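Local coordinates for protein beta-L-arabinobiosidase (Bacteroides thetaiotaomicron, PDB 5MQR) that probably hydrolyses arabinose-containing glycosidic linkages of plant pectin as a multidomain glycosidase of a gut bacterium, at residues Glu34-Thr39 / Gly43-Val48; Ile336-Asp341 / Tyr345-Leu350; Tyr325-Ser328 / Trp332-Ala335; His352-Pro357 / Asn432-Val437; Gly313-Leu316 / Thr320-Thr323. All blocks are in the same frame, centred on the assembly; numbering follows the deposited sequence.

Contact 1 (Glu34-Thr39 / Gly43-Val48). With NA (sodium ion), chain I.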
# COMPACT_ATOMS: atom_id res chain seq x y z
N GLU A 34 14.45 -9.20 -7.49
CA GLU A 34 13.91 -10.48 -7.03
C GLU A 34 14.07 -11.53 -8.10
O GLU A 34 13.73 -11.30 -9.27
CB GLU A 34 12.44 -10.32 -6.60
CG GLU A 34 12.32 -9.33 -5.42
CD GLU A 34 10.88 -8.94 -5.08
OE1 GLU A 34 10.21 -8.24 -5.90
OE2 GLU A 34 10.42 -9.34 -3.97
N LEU A 35 14.67 -12.65 -7.69
CA LEU A 35 14.90 -13.84 -8.53
C LEU A 35 14.14 -15.01 -7.96
O LEU A 35 13.96 -15.09 -6.74
CB LEU A 35 16.39 -14.20 -8.58
CG LEU A 35 17.33 -13.06 -8.90
CD1 LEU A 35 18.76 -13.58 -8.90
CD2 LEU A 35 16.98 -12.44 -10.25
N SER A 36 13.68 -15.92 -8.84
CA SER A 36 13.01 -17.14 -8.39
C SER A 36 14.05 -18.28 -8.31
O SER A 36 14.87 -18.46 -9.22
CB SER A 36 11.87 -17.48 -9.35
OG SER A 36 11.16 -18.60 -8.90
N ASN A 37 14.03 -19.01 -7.20
CA ASN A 37 14.93 -20.11 -6.96
C ASN A 37 14.23 -21.44 -7.32
O ASN A 37 13.35 -21.88 -6.58
CB ASN A 37 15.38 -20.10 -5.49
CG ASN A 37 16.25 -21.30 -5.13
OD1 ASN A 37 16.64 -22.08 -6.00
ND2 ASN A 37 16.55 -21.46 -3.87
N PRO A 38 14.62 -22.07 -8.45
CA PRO A 38 13.91 -23.26 -8.95
C PRO A 38 13.95 -24.52 -8.05
O PRO A 38 13.18 -25.44 -8.27
CB PRO A 38 14.59 -23.55 -10.29
CG PRO A 38 15.91 -22.93 -10.18
CD PRO A 38 15.76 -21.73 -9.31
N THR A 39 14.87 -24.56 -7.09
CA THR A 39 14.94 -25.60 -6.06
C THR A 39 13.67 -25.66 -5.17
O THR A 39 13.38 -26.70 -4.61
CB THR A 39 16.24 -25.42 -5.22
OG1 THR A 39 17.36 -25.79 -6.03
CG2 THR A 39 16.28 -26.31 -3.99
N GLY A 43 9.43 -21.09 -5.80
CA GLY A 43 10.57 -20.18 -6.07
C GLY A 43 11.14 -19.36 -4.90
O GLY A 43 11.99 -18.51 -5.12
N GLN A 44 10.68 -19.64 -3.68
CA GLN A 44 10.84 -18.77 -2.53
C GLN A 44 10.21 -17.40 -2.75
O GLN A 44 10.60 -16.47 -2.09
CB GLN A 44 12.30 -18.62 -2.10
CG GLN A 44 12.96 -19.94 -1.77
CD GLN A 44 14.34 -19.75 -1.16
OE1 GLN A 44 15.34 -19.80 -1.86
NE2 GLN A 44 14.39 -19.54 0.15
N LEU A 45 9.21 -17.30 -3.63
CA LEU A 45 8.46 -16.08 -3.85
C LEU A 45 7.27 -16.01 -2.90
O LEU A 45 6.53 -16.97 -2.77
CB LEU A 45 7.93 -16.03 -5.27
CG LEU A 45 8.97 -16.12 -6.39
CD1 LEU A 45 8.25 -16.08 -7.72
CD2 LEU A 45 10.01 -15.00 -6.31
N SER A 46 7.12 -14.87 -2.23
CA SER A 46 5.97 -14.60 -1.43
C SER A 46 4.84 -14.22 -2.37
O SER A 46 5.07 -13.54 -3.37
CB SER A 46 6.24 -13.45 -0.45
OG SER A 46 5.18 -13.32 0.49
N PRO A 47 3.62 -14.67 -2.08
CA PRO A 47 2.50 -14.34 -2.95
C PRO A 47 1.98 -12.96 -2.71
O PRO A 47 2.17 -12.43 -1.63
CB PRO A 47 1.44 -15.37 -2.56
CG PRO A 47 1.71 -15.62 -1.11
CD PRO A 47 3.21 -15.56 -0.98
N VAL A 48 1.31 -12.40 -3.72
CA VAL A 48 0.50 -11.22 -3.52
C VAL A 48 -0.72 -11.58 -2.66
O VAL A 48 -1.08 -12.75 -2.53
CB VAL A 48 0.14 -10.52 -4.85
CG1 VAL A 48 1.42 -10.11 -5.58
CG2 VAL A 48 -0.74 -11.37 -5.74
NA NA I . 11.05 -14.12 -1.24
O HOH W 1 13.06 -16.15 -4.53
O HOH W 2 9.36 -13.08 -1.91
O HOH W 3 12.67 -14.28 -2.87
O HOH W 4 12.50 -12.14 -0.63
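N37 and G43 bring two arms of one loop together, and N37 uses both backbone and side chain. Its backbone N gives a nearly straight hydrogen bond to O of G43 (3.0 Å). The side chain, with CG anti to the backbone N (chi1 176°), reaches across to Q44, where ND2 of N37 donates to OE1 of Q44 at 2.9 Å. The acceptor sits in the plane of the N37 amide, although the two amide planes are turned 59° apart. OD1 of N37 takes the backbone N of T39 at 3.2 Å, above the carbonyl plane, in an Asx turn; both ends of the amide are engaged, which should restrain its rotation. With an alanine here, OE1 of Q44 and the N-H of T39 would probably both be left without this partner.

G43 has a positive phi and lays its CA 3.3 Å from OG of S36, where a side chain would collide with the hydroxyl. Its O accepts a second donor, a water that also donates to O of L35. L45 brings CD1 to 4.0 Å from OG of S36, and also rests on A335 and L350.

The backbone O of Q44 binds the sodium ion at 2.5 Å, with E494, N495 and waters. The polar part thus rests on neutral dipoles: amides and carbonyls join the arms, and a main-chain oxygen meets the metal.

Contact 2 (Ile336-Asp341 / Tyr345-Leu350)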
# COMPACT_ATOMS: atom_id res chain seq x y z
N ILE A 336 3.97 -13.32 -10.82
CA ILE A 336 3.43 -12.07 -11.31
C ILE A 336 4.46 -10.95 -11.06
O ILE A 336 5.10 -10.89 -10.00
CB ILE A 336 2.05 -11.72 -10.68
CG1 ILE A 336 1.49 -10.41 -11.28
CG2 ILE A 336 2.11 -11.66 -9.15
CD1 ILE A 336 0.06 -10.11 -10.89
N SER A 337 4.62 -10.10 -12.08
CA SER A 337 5.43 -8.91 -12.00
C SER A 337 4.54 -7.70 -12.34
O SER A 337 3.73 -7.77 -13.25
CB SER A 337 6.63 -8.99 -12.98
OG SER A 337 7.62 -9.94 -12.60
N LEU A 338 4.72 -6.60 -11.62
CA LEU A 338 3.92 -5.38 -11.80
C LEU A 338 4.71 -4.23 -12.44
O LEU A 338 5.95 -4.19 -12.35
CB LEU A 338 3.36 -4.91 -10.45
CG LEU A 338 2.62 -5.99 -9.66
CD1 LEU A 338 2.23 -5.46 -8.29
CD2 LEU A 338 1.41 -6.53 -10.42
N SER A 339 3.97 -3.34 -13.10
CA SER A 339 4.51 -2.16 -13.79
C SER A 339 3.47 -1.08 -13.73
O SER A 339 2.27 -1.36 -13.90
CB SER A 339 4.79 -2.46 -15.27
OG SER A 339 5.22 -1.32 -15.99
N LYS A 340 3.91 0.15 -13.47
CA LYS A 340 3.04 1.33 -13.49
C LYS A 340 2.78 1.87 -14.90
O LYS A 340 1.80 2.57 -15.10
CB LYS A 340 3.62 2.47 -12.62
CG LYS A 340 4.88 3.11 -13.18
CD LYS A 340 5.19 4.41 -12.48
CE LYS A 340 6.42 5.10 -13.08
NZ LYS A 340 7.39 5.35 -11.98
N ASP A 341 3.68 1.58 -15.84
CA ASP A 341 3.61 2.17 -17.17
C ASP A 341 3.55 1.17 -18.33
O ASP A 341 3.49 1.58 -19.48
CB ASP A 341 4.80 3.14 -17.37
CG ASP A 341 6.19 2.48 -17.17
OD1 ASP A 341 6.33 1.24 -17.39
OD2 ASP A 341 7.14 3.22 -16.79
N TYR A 345 9.03 -3.28 -15.41
CA TYR A 345 8.47 -4.14 -14.39
C TYR A 345 9.45 -4.21 -13.27
O TYR A 345 10.64 -4.34 -13.51
CB TYR A 345 8.16 -5.52 -14.96
CG TYR A 345 6.91 -5.50 -15.81
CD1 TYR A 345 6.94 -5.07 -17.13
CD2 TYR A 345 5.68 -5.88 -15.28
CE1 TYR A 345 5.80 -5.04 -17.90
CE2 TYR A 345 4.52 -5.84 -16.05
CZ TYR A 345 4.60 -5.43 -17.36
OH TYR A 345 3.45 -5.40 -18.15
N THR A 346 8.94 -4.10 -12.05
CA THR A 346 9.79 -3.89 -10.88
C THR A 346 9.62 -4.87 -9.75
O THR A 346 10.39 -4.83 -8.82
CB THR A 346 9.55 -2.47 -10.30
OG1 THR A 346 8.19 -2.35 -9.88
CG2 THR A 346 9.80 -1.41 -11.37
N THR A 347 8.62 -5.76 -9.81
CA THR A 347 8.34 -6.71 -8.74
C THR A 347 8.29 -8.16 -9.27
O THR A 347 8.13 -8.39 -10.47
CB THR A 347 6.96 -6.41 -8.06
OG1 THR A 347 5.89 -6.62 -8.99
CG2 THR A 347 6.92 -4.96 -7.54
N LEU A 348 8.39 -9.10 -8.34
CA LEU A 348 8.23 -10.52 -8.64
C LEU A 348 7.68 -11.23 -7.42
O LEU A 348 8.32 -11.27 -6.39
CB LEU A 348 9.56 -11.14 -9.05
CG LEU A 348 9.48 -12.61 -9.48
CD1 LEU A 348 8.66 -12.73 -10.75
CD2 LEU A 348 10.87 -13.18 -9.65
N ASN A 349 6.47 -11.75 -7.54
CA ASN A 349 5.77 -12.45 -6.47
C ASN A 349 5.03 -13.66 -7.03
O ASN A 349 4.95 -13.86 -8.25
CB ASN A 349 4.79 -11.51 -5.79
CG ASN A 349 5.49 -10.36 -5.07
OD1 ASN A 349 5.66 -9.28 -5.63
ND2 ASN A 349 5.94 -10.62 -3.84
N LEU A 350 4.52 -14.48 -6.12
CA LEU A 350 3.88 -15.75 -6.47
C LEU A 350 2.40 -15.61 -6.80
O LEU A 350 1.65 -14.85 -6.14
CB LEU A 350 4.02 -16.72 -5.29
CG LEU A 350 3.61 -18.18 -5.55
CD1 LEU A 350 4.64 -18.84 -6.46
CD2 LEU A 350 3.50 -18.87 -4.21
O HOH W 5 4.73 -8.84 -8.14
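Y345 lies under S339, whose CB stands 3.4 Å from the centroid of the Y345 ring, almost on the ring normal, in a CH-pi contact. O of S337 meets the edge of the same ring, 3.4 Å from CD2 of Y345. The phenol hydroxyl goes elsewhere, to Y268, while OG of S339 accepts from the backbone N of D341 in an ST turn and bonds with E344.

T346 contributes its backbone: its N donates to O of L338 (3.0 Å). T347 does more. Its OG1, set between the backbone N and the carbonyl carbon (chi1 66°), accepts from N of L338 at 2.9 Å and so stands in for a main-chain acceptor. The O of T347 in turn receives OG of S337 (2.7 Å), which approaches in the carbonyl plane; that serine hydroxyl is also bonded to Y325. Here the outermost strand 349-350 of a four-stranded antiparallel sheet, consistent with a propeller blade, pairs with strand 334-339, and before that pair the register slips: two steps from S337 to S339 match three from L348 back to Y345.

L348 turns CD1 over OG of S337 at 3.5 Å, and its CA approaches O of I336. N349 forms the regular antiparallel hydrogen-bonded pair with I336, N of I336 to O of N349 measuring 2.8 Å. A bridging water donates to OD1 of N349 and to O of I336 and accepts from OG1 of T347 (2.6 Å), while ND2 of N349 bonds to S46. L350, beyond the pair, has its backbone bonded to S46.

Contact 3 (Tyr325-Ser328 / Trp332-Ala335)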
# COMPACT_ATOMS: atom_id res chain seq x y z
N TYR A 325 3.78 -15.34 -15.57
CA TYR A 325 4.74 -16.19 -16.27
C TYR A 325 5.48 -17.10 -15.31
O TYR A 325 5.47 -16.87 -14.11
CB TYR A 325 5.76 -15.36 -17.05
CG TYR A 325 6.62 -14.38 -16.25
CD1 TYR A 325 6.08 -13.22 -15.70
CD2 TYR A 325 7.98 -14.59 -16.08
CE1 TYR A 325 6.87 -12.30 -14.99
CE2 TYR A 325 8.77 -13.69 -15.37
CZ TYR A 325 8.21 -12.54 -14.84
OH TYR A 325 8.97 -11.67 -14.13
N ASN A 326 6.13 -18.11 -15.87
CA ASN A 326 7.12 -18.92 -15.15
C ASN A 326 8.44 -18.15 -15.20
O ASN A 326 9.00 -18.01 -16.27
CB ASN A 326 7.29 -20.32 -15.78
CG ASN A 326 5.97 -21.10 -15.85
OD1 ASN A 326 5.35 -21.23 -16.94
ND2 ASN A 326 5.54 -21.62 -14.70
N PRO A 327 8.94 -17.66 -14.04
CA PRO A 327 10.16 -16.87 -13.94
C PRO A 327 11.39 -17.79 -13.89
O PRO A 327 12.23 -17.70 -12.98
CB PRO A 327 9.96 -16.10 -12.63
CG PRO A 327 9.27 -17.11 -11.77
CD PRO A 327 8.36 -17.88 -12.69
N SER A 328 11.49 -18.69 -14.87
CA SER A 328 12.33 -19.85 -14.71
C SER A 328 12.47 -20.60 -16.01
O SER A 328 11.65 -20.44 -16.93
CB SER A 328 11.71 -20.77 -13.65
OG SER A 328 12.53 -21.91 -13.43
N TRP A 332 7.79 -23.73 -13.26
CA TRP A 332 7.28 -23.38 -11.93
C TRP A 332 8.17 -22.31 -11.29
O TRP A 332 9.30 -22.16 -11.68
CB TRP A 332 7.27 -24.61 -11.03
CG TRP A 332 8.63 -25.16 -10.64
CD1 TRP A 332 9.46 -24.68 -9.66
CD2 TRP A 332 9.28 -26.31 -11.18
NE1 TRP A 332 10.58 -25.48 -9.55
CE2 TRP A 332 10.51 -26.47 -10.49
CE3 TRP A 332 8.94 -27.23 -12.18
CZ2 TRP A 332 11.40 -27.51 -10.77
CZ3 TRP A 332 9.84 -28.28 -12.46
CH2 TRP A 332 11.05 -28.42 -11.75
N PRO A 333 7.67 -21.55 -10.33
CA PRO A 333 6.23 -21.36 -10.07
C PRO A 333 5.59 -20.52 -11.17
O PRO A 333 6.24 -20.20 -12.16
CB PRO A 333 6.22 -20.58 -8.77
CG PRO A 333 7.45 -19.72 -8.89
CD PRO A 333 8.47 -20.51 -9.66
N LEU A 334 4.33 -20.20 -10.99
CA LEU A 334 3.69 -19.20 -11.82
C LEU A 334 3.75 -17.93 -10.97
O LEU A 334 3.33 -17.95 -9.80
CB LEU A 334 2.25 -19.58 -12.13
CG LEU A 334 1.57 -18.77 -13.24
CD1 LEU A 334 2.24 -19.06 -14.58
CD2 LEU A 334 0.10 -19.13 -13.32
N ALA A 335 4.30 -16.87 -11.55
CA ALA A 335 4.60 -15.64 -10.83
C ALA A 335 3.96 -14.44 -11.52
O ALA A 335 3.49 -14.53 -12.66
CB ALA A 335 6.11 -15.46 -10.76
O HOH W 6 11.57 -23.04 -11.37
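Y325 and A335 form an antiparallel hydrogen-bonded pair, N of A335 to O of Y325 being the shorter of its two bonds at 2.8 Å. Beyond it the chains diverge: P327 sits at the centre of an inverse gamma turn, and the peptide bond before P333 is cis.

Side-chain hydrogen bonding takes over where the strand pairing stops. ND2 of N326 donates to O of P333 at 3.0 Å, but the bond is bent (142°) and the donor stands above the carbonyl plane instead of on a lone pair. The same ND2 also serves O of P369. CA of N326 adds a CA-H...O contact to O of P333, so that one carbonyl is approached by two atoms of a single residue.

Apolar packing is supplied mainly by the two prolines and the alanine. CG of P327 lies 3.7 Å from CB of A335, and CD of P327 meets CD of P333 at 4.0 Å, the two rings crossing at about a right angle. L334, with CG anti to the backbone N (chi1 -167°), folds CD1 back to 3.9 Å from the carbonyl carbon of Y325.

A water forms the last link, bonded to OG of S328 and donating to O of W332 while lying over one face of the indole, toward its rim. OG of S328 also bonds to F330, and the indole NE1 reaches P38.

The chemistry implies a buried turn in which prolines, lacking an N-H of their own, give shape and apolar surface, while an asparagine and a water satisfy carbonyls that the sheet no longer reaches.

Contact 4 (His352-Pro357 / Asn432-Val437)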
# COMPACT_ATOMS: atom_id res chain seq x y z
N HIS A 352 0.92 -18.98 -8.30
CA HIS A 352 0.67 -20.40 -8.03
C HIS A 352 2.00 -21.10 -7.80
O HIS A 352 2.84 -21.17 -8.69
CB HIS A 352 -0.11 -21.00 -9.22
CG HIS A 352 -0.49 -22.44 -9.05
ND1 HIS A 352 -1.80 -22.87 -9.08
CD2 HIS A 352 0.27 -23.56 -8.94
CE1 HIS A 352 -1.82 -24.19 -8.97
NE2 HIS A 352 -0.58 -24.62 -8.87
N GLY A 353 2.20 -21.61 -6.58
CA GLY A 353 3.47 -22.18 -6.15
C GLY A 353 3.47 -23.65 -5.83
O GLY A 353 4.48 -24.19 -5.39
N GLU A 354 2.33 -24.30 -6.06
CA GLU A 354 2.17 -25.75 -5.84
C GLU A 354 2.34 -26.52 -7.16
O GLU A 354 2.10 -25.97 -8.25
CB GLU A 354 0.77 -26.01 -5.29
CG GLU A 354 0.48 -25.33 -3.95
CD GLU A 354 1.25 -25.97 -2.80
OE1 GLU A 354 1.50 -27.19 -2.85
OE2 GLU A 354 1.60 -25.25 -1.82
N ILE A 355 2.79 -27.77 -7.07
CA ILE A 355 2.82 -28.64 -8.23
C ILE A 355 2.18 -29.97 -7.82
O ILE A 355 2.80 -30.81 -7.14
CB ILE A 355 4.25 -28.90 -8.77
CG1 ILE A 355 5.00 -27.60 -9.08
CG2 ILE A 355 4.20 -29.79 -10.02
CD1 ILE A 355 6.44 -27.81 -9.49
N THR A 356 0.93 -30.14 -8.24
CA THR A 356 0.27 -31.44 -8.24
C THR A 356 1.22 -32.44 -8.92
O THR A 356 1.84 -32.10 -9.93
CB THR A 356 -1.05 -31.37 -9.04
OG1 THR A 356 -1.80 -30.21 -8.63
CG2 THR A 356 -1.88 -32.60 -8.81
N PRO A 357 1.37 -33.66 -8.36
CA PRO A 357 2.10 -34.68 -9.13
C PRO A 357 1.36 -35.01 -10.45
O PRO A 357 0.13 -35.05 -10.45
CB PRO A 357 2.12 -35.90 -8.20
CG PRO A 357 1.46 -35.51 -6.94
CD PRO A 357 0.76 -34.21 -7.15
N ASN A 432 -5.29 -16.19 0.90
CA ASN A 432 -4.78 -16.91 -0.26
C ASN A 432 -5.31 -18.34 -0.18
O ASN A 432 -5.26 -18.95 0.87
CB ASN A 432 -3.27 -16.86 -0.28
CG ASN A 432 -2.77 -15.44 -0.54
OD1 ASN A 432 -3.16 -14.50 0.15
ND2 ASN A 432 -1.99 -15.28 -1.58
N ILE A 433 -5.88 -18.82 -1.28
CA ILE A 433 -6.63 -20.05 -1.29
C ILE A 433 -6.15 -20.90 -2.48
O ILE A 433 -6.02 -20.42 -3.60
CB ILE A 433 -8.14 -19.76 -1.37
CG1 ILE A 433 -8.63 -19.13 -0.06
CG2 ILE A 433 -8.94 -21.02 -1.61
CD1 ILE A 433 -10.06 -18.67 -0.13
N TYR A 434 -5.88 -22.17 -2.18
CA TYR A 434 -5.50 -23.19 -3.14
C TYR A 434 -6.56 -24.28 -3.01
O TYR A 434 -6.64 -24.93 -1.97
CB TYR A 434 -4.11 -23.73 -2.76
CG TYR A 434 -3.63 -24.84 -3.66
CD1 TYR A 434 -3.19 -24.57 -4.96
CD2 TYR A 434 -3.61 -26.15 -3.22
CE1 TYR A 434 -2.73 -25.60 -5.79
CE2 TYR A 434 -3.17 -27.16 -4.04
CZ TYR A 434 -2.74 -26.89 -5.33
OH TYR A 434 -2.32 -27.92 -6.15
N SER A 435 -7.37 -24.47 -4.05
CA SER A 435 -8.59 -25.26 -3.96
C SER A 435 -8.74 -26.25 -5.15
O SER A 435 -9.38 -25.94 -6.16
CB SER A 435 -9.80 -24.34 -3.82
OG SER A 435 -10.94 -25.10 -3.50
N PRO A 436 -8.09 -27.43 -5.03
CA PRO A 436 -8.30 -28.52 -6.01
C PRO A 436 -9.71 -29.07 -5.92
O PRO A 436 -10.33 -28.97 -4.87
CB PRO A 436 -7.26 -29.58 -5.58
CG PRO A 436 -6.26 -28.84 -4.78
CD PRO A 436 -7.05 -27.80 -4.05
N VAL A 437 -10.21 -29.64 -7.01
CA VAL A 437 -11.61 -30.14 -7.08
C VAL A 437 -11.87 -31.17 -5.97
O VAL A 437 -12.92 -31.14 -5.34
CB VAL A 437 -11.97 -30.74 -8.48
CG1 VAL A 437 -13.44 -31.18 -8.54
CG2 VAL A 437 -11.73 -29.71 -9.57
O HOH W 7 -0.96 -27.50 -8.47
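Y434 pushes its ring among H352, E354 and T356, and each meets a different part of it. With CG anti to the backbone N (chi1 178°), the ring is carried into the loop. H352 meets it at the edge: CE1 of H352 lies 3.6 Å from CE1 of Y434. The pair is offset edge-to-face, the tyrosine edge toward the histidine face, with planes at 72°.

E354 lies across the ring. Its CG, anti to the carbonyl carbon (chi1 -61°), stands 3.7 Å from the centroid of the Y434 ring, over its centre, as a CH-pi contact; the bend at chi2 then turns the carboxylate onward to a salt bridge with K460 and a hydrogen bond with Y458.

T356 works through a shared water, which donates to OG1 of T356 (2.8 Å) and to OH of Y434 (2.7 Å) and lies 2.9 Å from NE2 of H352. Both hydroxyls also bond to D457, a ligand of the calcium ion, so the tyrosine tip is tied to the metal's first shell.

Y434 stands on strand 431-435, which lies between strands 52-57 and 460-468 in a mixed sheet. H352, bonded through its backbone to L334 and through ND1 to Y391, touches N53 of the first neighbour and W399 of strand 397-403, so the loop after strand 349-350 is packed against that sheet.

Contact 5 (Gly313-Leu316 / Thr320-Thr323)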
# COMPACT_ATOMS: atom_id res chain seq x y z
N GLY A 313 0.84 -10.74 -20.56
CA GLY A 313 0.85 -9.36 -20.07
C GLY A 313 -0.47 -8.68 -20.36
O GLY A 313 -1.05 -8.89 -21.41
N GLN A 314 -0.92 -7.83 -19.45
CA GLN A 314 -2.11 -7.03 -19.68
C GLN A 314 -2.13 -5.77 -18.84
O GLN A 314 -1.46 -5.69 -17.81
CB GLN A 314 -3.39 -7.83 -19.39
CG GLN A 314 -3.66 -8.18 -17.92
CD GLN A 314 -5.01 -8.88 -17.76
OE1 GLN A 314 -5.13 -10.11 -17.94
NE2 GLN A 314 -6.03 -8.10 -17.44
N ARG A 315 -2.94 -4.82 -19.30
CA ARG A 315 -3.42 -3.73 -18.49
C ARG A 315 -4.49 -4.21 -17.46
O ARG A 315 -5.32 -5.04 -17.77
CB ARG A 315 -4.00 -2.62 -19.39
CG ARG A 315 -4.04 -1.29 -18.64
CD ARG A 315 -4.51 -0.09 -19.43
NE ARG A 315 -3.93 1.10 -18.79
CZ ARG A 315 -3.97 2.34 -19.26
NH1 ARG A 315 -4.59 2.63 -20.40
NH2 ARG A 315 -3.36 3.31 -18.57
N LEU A 316 -4.43 -3.68 -16.25
CA LEU A 316 -5.36 -4.02 -15.19
C LEU A 316 -6.45 -2.94 -15.08
O LEU A 316 -6.36 -1.89 -15.74
CB LEU A 316 -4.61 -4.17 -13.86
CG LEU A 316 -3.44 -5.15 -13.90
CD1 LEU A 316 -2.60 -5.08 -12.63
CD2 LEU A 316 -3.93 -6.56 -14.12
N THR A 320 -2.81 0.15 -14.18
CA THR A 320 -1.45 -0.36 -14.16
C THR A 320 -1.36 -1.65 -14.99
O THR A 320 -2.31 -2.02 -15.68
CB THR A 320 -0.95 -0.56 -12.72
OG1 THR A 320 -1.63 -1.65 -12.09
CG2 THR A 320 -1.13 0.72 -11.90
N TYR A 321 -0.19 -2.29 -14.97
CA TYR A 321 0.09 -3.40 -15.83
C TYR A 321 0.68 -4.56 -15.01
O TYR A 321 1.24 -4.34 -13.93
CB TYR A 321 1.04 -2.94 -16.93
CG TYR A 321 0.40 -1.92 -17.88
CD1 TYR A 321 0.38 -0.55 -17.57
CD2 TYR A 321 -0.17 -2.32 -19.07
CE1 TYR A 321 -0.18 0.38 -18.44
CE2 TYR A 321 -0.75 -1.41 -19.93
CZ TYR A 321 -0.75 -0.05 -19.61
OH TYR A 321 -1.32 0.84 -20.48
N ALA A 322 0.50 -5.78 -15.52
CA ALA A 322 1.00 -6.99 -14.90
C ALA A 322 1.40 -8.02 -15.96
O ALA A 322 0.76 -8.14 -17.02
CB ALA A 322 -0.02 -7.60 -13.96
N THR A 323 2.47 -8.77 -15.66
CA THR A 323 2.85 -9.95 -16.44
C THR A 323 2.74 -11.16 -15.53
O THR A 323 3.02 -11.05 -14.34
CB THR A 323 4.27 -9.84 -17.00
OG1 THR A 323 5.12 -9.21 -16.04
CG2 THR A 323 4.26 -9.04 -18.24
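G313 faces T323 at a non-hydrogen-bonded pair, its CA 3.3 Å from O of A322 and close to CG2 of T323, where a side chain would be tight. Q314 then makes the hydrogen-bonded pair with A322, N of Q314 to O of A322 and N of A322 to O of Q314 both spanning 3.0 Å. Its amide stays on its own strand, NE2 donating to O of R315 and OE1 receiving W312.

R315 lies over Y321. CG is anti to the backbone N (chi1 -159°) and the chain stays extended to NE, carrying CG 3.9 Å from the centroid of the Y321 ring in a CH-pi contact near the rim. The guanidinium continues almost parallel to the ring, 16° between planes, with OH of Y321 under one face. NE of R315 is 3.1 Å from that OH, yet the angle is poor: NE bonds to G319 and the phenol to T269. A serine in place of R315 would probably leave this ring face without its aliphatic cover and the G319 carbonyl without its NE donor.

L316 closes the pairing, its N donating to O of T320 at 2.8 Å and nearly straight. Its CD1 meets CB of A322 at 3.8 Å and touches OG1 of T320, which bonds to D318.

This is a beta hairpin of strands 311-315 and 321-325, the first two of a four-stranded antiparallel sheet such as forms the blade of a beta propeller.

Overall arrangement
Contacts 2, 3 and 5 belong to one four-stranded sheet. Contact 5 pairs its first two strands, contact 3 spans the connection from strand 321-325 to strand 334-339, and contact 2 adds the outer strand; all are buried. Regular main-chain pairing is fullest in contact 5 and gives way to side-chain and water bonds in 3 and 2. Contact 1, partly buried, has no strand and relies on amide and carbonyl bonds, with a sodium ion at one of its arms; its loop packs on contacts 2 and 3 through S46 and S36. Contact 4, also buried, differs: sequence-distant segments meet through rings and water near calcium, joining the sheet's exit loop to another sheet.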